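Local structure of uncharacterized protein (Legionella pneumophila subsp. pneumophila str. Philadelphia 1, 4EZI) at residues A[56-61]-A[117-122]; A[314-319]-A[345-350]. The protein is of unknown function but adopts the alpha/beta-hydrolase fold and is possibly a lipase acting on triacylglycerols. All coordinates share one frame; numbering follows the deposited sequence.

Overall arrangement
Both contacts lie at strand ends of the one large mixed sheet that forms the core of an alpha/beta hydrolase, and they illustrate how loops at the strand ends are tied down at widely separated places. Contact 1 joins the start of strand 57-67 to the loop following its antiparallel neighbour, strand 112-116. Contact 2 joins the loops that follow parallel strands 310-314 and 340-344, the latter an outermost strand. Along the chain, contact 1 closes before contact 2 opens. Their centres are 32 Å apart, on opposite sides of the chain's centre, and their nearest atoms about 15 Å. Contact 2 carries Asp318, the probable acid of a Ser-His-Asp triad, whereas Tyr118 of contact 1 reaches the presumed nucleophile elbow.

Contact 1: A[56-61]-A[117-122]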
loop_
_atom_site.group_PDB
_atom_site.type_symbol
_atom_site.label_atom_id
_atom_site.label_comp_id
_atom_site.label_asym_id
_atom_site.label_seq_id
_atom_site.Cartn_x
_atom_site.Cartn_y
_atom_site.Cartn_z
ATOM N N ASN A 56 2.065 21.474 -1.780
ATOM C CA ASN A 56 2.453 22.235 -0.597
ATOM C C ASN A 56 3.038 21.297 0.453
ATOM O O ASN A 56 2.716 20.102 0.525
ATOM C CB ASN A 56 1.265 22.973 -0.005
ATOM C CG ASN A 56 0.572 23.846 -1.018
ATOM O OD1 ASN A 56 1.224 24.607 -1.725
ATOM N ND2 ASN A 56 -0.754 23.713 -1.117
ATOM N N LEU A 57 3.832 21.865 1.349
ATOM C CA LEU A 57 4.372 21.094 2.453
ATOM C C LEU A 57 3.242 20.587 3.340
ATOM O O LEU A 57 2.315 21.320 3.673
ATOM C CB LEU A 57 5.297 21.965 3.298
ATOM C CG LEU A 57 5.859 21.360 4.582
ATOM C CD1 LEU A 57 6.736 20.194 4.284
ATOM C CD2 LEU A 57 6.637 22.422 5.397
ATOM N N THR A 58 3.342 19.314 3.722
ATOM C CA THR A 58 2.443 18.706 4.696
ATOM C C THR A 58 3.256 17.731 5.551
ATOM O O THR A 58 4.252 17.196 5.068
ATOM C CB THR A 58 1.252 18.022 3.984
ATOM O OG1 THR A 58 0.270 17.646 4.947
ATOM C CG2 THR A 58 1.677 16.808 3.185
ATOM N N ILE A 59 2.850 17.560 6.806
ATOM C CA ILE A 59 3.596 16.723 7.754
ATOM C C ILE A 59 2.814 15.424 7.941
ATOM O O ILE A 59 1.691 15.426 8.429
ATOM C CB ILE A 59 3.843 17.438 9.122
ATOM C CG1 ILE A 59 4.536 18.783 8.923
ATOM C CG2 ILE A 59 4.621 16.521 10.041
ATOM C CD1 ILE A 59 5.799 18.763 8.147
ATOM N N ALA A 60 3.421 14.324 7.523
ATOM C CA ALA A 60 2.787 13.014 7.535
ATOM C C ALA A 60 3.428 12.121 8.606
ATOM O O ALA A 60 4.430 12.491 9.208
ATOM C CB ALA A 60 2.907 12.382 6.126
ATOM N N SER A 61 2.818 10.963 8.855
ATOM C CA SER A 61 3.248 10.072 9.935
ATOM C C SER A 61 3.447 8.641 9.468
ATOM O O SER A 61 2.963 8.252 8.396
ATOM C CB SER A 61 2.239 10.145 11.093
ATOM O OG SER A 61 0.902 9.874 10.683
ATOM N N ASP A 117 1.863 5.916 7.010
ATOM C CA ASP A 117 0.420 5.950 7.190
ATOM C C ASP A 117 -0.343 6.352 5.938
ATOM O O ASP A 117 -1.497 5.962 5.766
ATOM C CB ASP A 117 0.014 6.910 8.328
ATOM C CG ASP A 117 0.425 6.451 9.699
ATOM O OD1 ASP A 117 0.718 5.254 9.905
ATOM O OD2 ASP A 117 0.420 7.307 10.610
ATOM N N TYR A 118 0.298 7.171 5.114
ATOM C CA TYR A 118 -0.247 7.883 3.933
ATOM C C TYR A 118 -0.875 9.225 4.342
ATOM O O TYR A 118 -1.264 9.455 5.485
ATOM C CB TYR A 118 -1.295 7.117 3.135
ATOM C CG TYR A 118 -0.917 5.777 2.586
ATOM C CD1 TYR A 118 0.358 5.465 2.184
ATOM C CD2 TYR A 118 -1.904 4.829 2.393
ATOM C CE1 TYR A 118 0.655 4.220 1.643
ATOM C CE2 TYR A 118 -1.619 3.606 1.829
ATOM C CZ TYR A 118 -0.332 3.281 1.454
ATOM O OH TYR A 118 -0.051 2.054 0.870
ATOM N N LEU A 119 -0.964 10.120 3.374
ATOM C CA LEU A 119 -1.636 11.399 3.566
ATOM C C LEU A 119 -3.100 11.210 3.919
ATOM O O LEU A 119 -3.766 10.265 3.474
ATOM C CB LEU A 119 -1.519 12.243 2.304
ATOM C CG LEU A 119 -0.106 12.606 1.864
ATOM C CD1 LEU A 119 -0.190 13.551 0.658
ATOM C CD2 LEU A 119 0.719 13.209 2.986
ATOM N N GLY A 120 -3.615 12.133 4.729
ATOM C CA GLY A 120 -4.995 12.111 5.153
ATOM C C GLY A 120 -5.310 11.121 6.255
ATOM O O GLY A 120 -6.465 11.011 6.669
ATOM N N LEU A 121 -4.299 10.403 6.730
ATOM C CA LEU A 121 -4.474 9.377 7.754
ATOM C C LEU A 121 -3.441 9.627 8.857
ATOM O O LEU A 121 -2.523 10.437 8.718
ATOM C CB LEU A 121 -4.328 7.981 7.176
ATOM C CG LEU A 121 -5.282 7.650 6.034
ATOM C CD1 LEU A 121 -4.875 6.333 5.373
ATOM C CD2 LEU A 121 -6.747 7.599 6.464
ATOM N N GLY A 122 -3.577 8.907 9.961
ATOM C CA GLY A 122 -2.659 9.099 11.089
ATOM C C GLY A 122 -2.703 10.521 11.601
ATOM O O GLY A 122 -3.781 11.086 11.812
HETATM O O HOH W 1 0.230 10.522 7.655
HETATM O O HOH W 2 2.448 8.917 5.708
#
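Asp117 meets Ser61 through both backbone and side chain. Its N donates to Ser61 O (2.9 Å), while its carboxylate OD2 accepts from Ser61 OG at 2.6 Å, on the anti side and 22° out of the carboxylate plane. The serine hydroxyl stands between its own backbone N and carbonyl carbon (chi1 55°), where it can also take a hydrogen bond from the N of Asp123. Ser92 OG is a second partner of the same carboxylate oxygen, so two hydroxyls grip OD2, which would probably favour the ionised form of Asp117.

At Tyr118 the direct backbone pairing gives way to water. One water accepts from Tyr118 N and donates to Ser61 O, each at 2.8 Å; another accepts from Ser61 N and donates to the carbonyls of Tyr118 and Leu121. The Tyr118 side chain leaves the backbone away from the strand, its OH bonded to His81 O and Ser174 OG.

Leu119 supplies the apolar part of the contact with a single branch. CD2 lies 3.7 Å from Thr58 CG2 and 3.9 Å from Ala60 CB, bridging two side chains on the same face of the strand, while Thr58 OG1 is engaged by Asn124 ND2. Gly120 permits the positive phi of the type II turn from Tyr118 to Leu121, whose closing bond is weak. Gly122 then brings its CA to 3.7 Å from Ser61 OG. The loop after strand 112-116 peels away from its antiparallel neighbour at the strand's C-terminal end, with two waters joining Ser61 to the departing turn, in the central alpha/beta-hydrolase sheet.

Contact 2: A[314-319]-A[345-350]; sequences GTKGDR and VSDALD
Gly314 continues the parallel pairing of two sheet strands into their following loops: its O accepts from Val345 N at 2.9 Å. These loops leave the C-terminal ends of strands in an alpha/beta-hydrolase sheet, where such loops characteristically carry the acid and histidine of a catalytic triad. Val345 CG2 packs over the same carbonyl and reaches Thr315 CB.

Thr315 joins the loops through its hydroxyl. With OG1 placed opposite the backbone N about CA–CB (chi1 173°), it donates to Leu349 O at 2.7 Å and accepts from Gly317 N at 3.0 Å, the latter forming an ST turn within the type I beta turn from Thr315 to Asp318. Ser346 matches it on the facing loop: its OG accepts from both Ala348 N and Leu349 N, holding in place the bend that presents Leu349 O to the threonine.

Lys316 donates from its backbone N to Ser346 O only weakly, and that N also bonds Ser344 OG. The aliphatic part of Lys316 runs beside Asp347, with CD 3.7 Å from OD1; a water links that oxygen to NZ, the charged atoms remaining 4.8 Å apart. At Gly317 the two backbones have their shortest CA-CA distance, 3.7 Å to Ala348, with no side chain in the way, and a second water donates to Gly317 O at 2.7 Å and to Ala348 O at 2.8 Å. The side chain of Asp318 leaves the backbone away from the facing loop; its OD2 bonds His351 ND1, consistent with the acid of a Ser-His-Asp triad, while OD1 takes the amides of Asp320 and Val321.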
loop_
_atom_site.group_PDB
_atom_site.type_symbol
_atom_site.label_atom_id
_atom_site.label_comp_id
_atom_site.label_asym_id
_atom_site.label_seq_id
_atom_site.Cartn_x
_atom_site.Cartn_y
_atom_site.Cartn_z
ATOM N N GLY A 314 -0.286 -12.577 -5.952
ATOM C CA GLY A 314 -1.689 -12.395 -5.642
ATOM C C GLY A 314 -2.409 -13.716 -5.623
ATOM O O GLY A 314 -1.790 -14.756 -5.347
ATOM N N THR A 315 -3.701 -13.683 -5.935
ATOM C CA THR A 315 -4.542 -14.857 -5.926
ATOM C C THR A 315 -5.507 -14.818 -7.104
ATOM O O THR A 315 -6.193 -13.816 -7.329
ATOM C CB THR A 315 -5.341 -15.028 -4.622
ATOM O OG1 THR A 315 -6.258 -16.126 -4.788
ATOM C CG2 THR A 315 -6.096 -13.738 -4.191
ATOM N N LYS A 316 -5.572 -15.901 -7.870
ATOM C CA LYS A 316 -6.539 -16.028 -8.939
ATOM C C LYS A 316 -7.977 -16.080 -8.420
ATOM O O LYS A 316 -8.922 -15.880 -9.191
ATOM C CB LYS A 316 -6.219 -17.235 -9.854
ATOM C CG LYS A 316 -4.988 -17.006 -10.692
ATOM C CD LYS A 316 -4.581 -18.252 -11.458
ATOM C CE LYS A 316 -3.408 -17.996 -12.370
ATOM N NZ LYS A 316 -3.104 -19.222 -13.168
ATOM N N GLY A 317 -8.144 -16.265 -7.115
ATOM C CA GLY A 317 -9.460 -16.165 -6.480
ATOM C C GLY A 317 -9.900 -14.763 -6.141
ATOM O O GLY A 317 -10.952 -14.574 -5.562
ATOM N N ASP A 318 -9.090 -13.769 -6.466
ATOM C CA ASP A 318 -9.403 -12.399 -6.060
ATOM C C ASP A 318 -10.694 -11.898 -6.708
ATOM O O ASP A 318 -10.808 -11.945 -7.931
ATOM C CB ASP A 318 -8.251 -11.464 -6.432
ATOM C CG ASP A 318 -8.098 -10.322 -5.441
ATOM O OD1 ASP A 318 -9.110 -9.631 -5.177
ATOM O OD2 ASP A 318 -6.991 -10.143 -4.899
ATOM N N ARG A 319 -11.613 -11.422 -5.875
ATOM C CA ARG A 319 -12.833 -10.768 -6.319
ATOM C C ARG A 319 -12.801 -9.265 -6.053
ATOM O O ARG A 319 -13.798 -8.586 -6.279
ATOM C CB ARG A 319 -14.072 -11.431 -5.716
ATOM C CG ARG A 319 -14.210 -12.923 -5.978
ATOM C CD ARG A 319 -13.959 -13.310 -7.408
ATOM N NE ARG A 319 -14.749 -12.603 -8.399
ATOM C CZ ARG A 319 -14.514 -12.609 -9.723
ATOM N NH1 ARG A 319 -13.478 -13.273 -10.235
ATOM N NH2 ARG A 319 -15.302 -11.911 -10.545
ATOM N N VAL A 345 -1.168 -17.563 -5.288
ATOM C CA VAL A 345 -1.160 -18.413 -4.120
ATOM C C VAL A 345 -2.359 -19.365 -4.053
ATOM O O VAL A 345 -2.364 -20.274 -3.198
ATOM C CB VAL A 345 -1.084 -17.596 -2.796
ATOM C CG1 VAL A 345 0.151 -16.758 -2.784
ATOM C CG2 VAL A 345 -2.338 -16.744 -2.587
ATOM N N SER A 346 -3.349 -19.198 -4.933
ATOM C CA SER A 346 -4.567 -19.998 -4.911
ATOM C C SER A 346 -5.391 -19.728 -6.149
ATOM O O SER A 346 -5.348 -18.619 -6.699
ATOM C CB SER A 346 -5.430 -19.617 -3.685
ATOM O OG SER A 346 -6.618 -20.410 -3.596
ATOM N N ASP A 347 -6.175 -20.721 -6.569
ATOM C CA ASP A 347 -7.195 -20.496 -7.580
ATOM C C ASP A 347 -8.498 -19.907 -7.005
ATOM O O ASP A 347 -9.330 -19.406 -7.761
ATOM C CB ASP A 347 -7.527 -21.801 -8.313
ATOM C CG ASP A 347 -6.487 -22.200 -9.339
ATOM O OD1 ASP A 347 -5.645 -21.367 -9.737
ATOM O OD2 ASP A 347 -6.542 -23.381 -9.774
ATOM N N ALA A 348 -8.692 -19.935 -5.689
ATOM C CA ALA A 348 -9.997 -19.588 -5.119
ATOM C C ALA A 348 -9.984 -18.761 -3.837
ATOM O O ALA A 348 -11.027 -18.179 -3.499
ATOM C CB ALA A 348 -10.864 -20.846 -4.934
ATOM N N LEU A 349 -8.872 -18.685 -3.110
ATOM C CA LEU A 349 -8.845 -17.814 -1.926
ATOM C C LEU A 349 -9.107 -16.388 -2.382
ATOM O O LEU A 349 -8.570 -15.942 -3.396
ATOM C CB LEU A 349 -7.509 -17.870 -1.199
ATOM C CG LEU A 349 -7.165 -19.198 -0.515
ATOM C CD1 LEU A 349 -5.784 -19.070 0.103
ATOM C CD2 LEU A 349 -8.249 -19.600 0.502
ATOM N N ASP A 350 -9.940 -15.673 -1.626
ATOM C CA ASP A 350 -10.302 -14.299 -1.972
ATOM C C ASP A 350 -9.235 -13.300 -1.500
ATOM O O ASP A 350 -8.185 -13.670 -0.984
ATOM C CB ASP A 350 -11.719 -13.980 -1.510
ATOM C CG ASP A 350 -11.851 -13.770 -0.016
ATOM O OD1 ASP A 350 -10.875 -13.405 0.665
ATOM O OD2 ASP A 350 -12.998 -13.926 0.464
HETATM O O HOH W 3 -4.536 -21.711 -12.107
HETATM O O HOH W 4 -12.743 -16.425 -4.756
#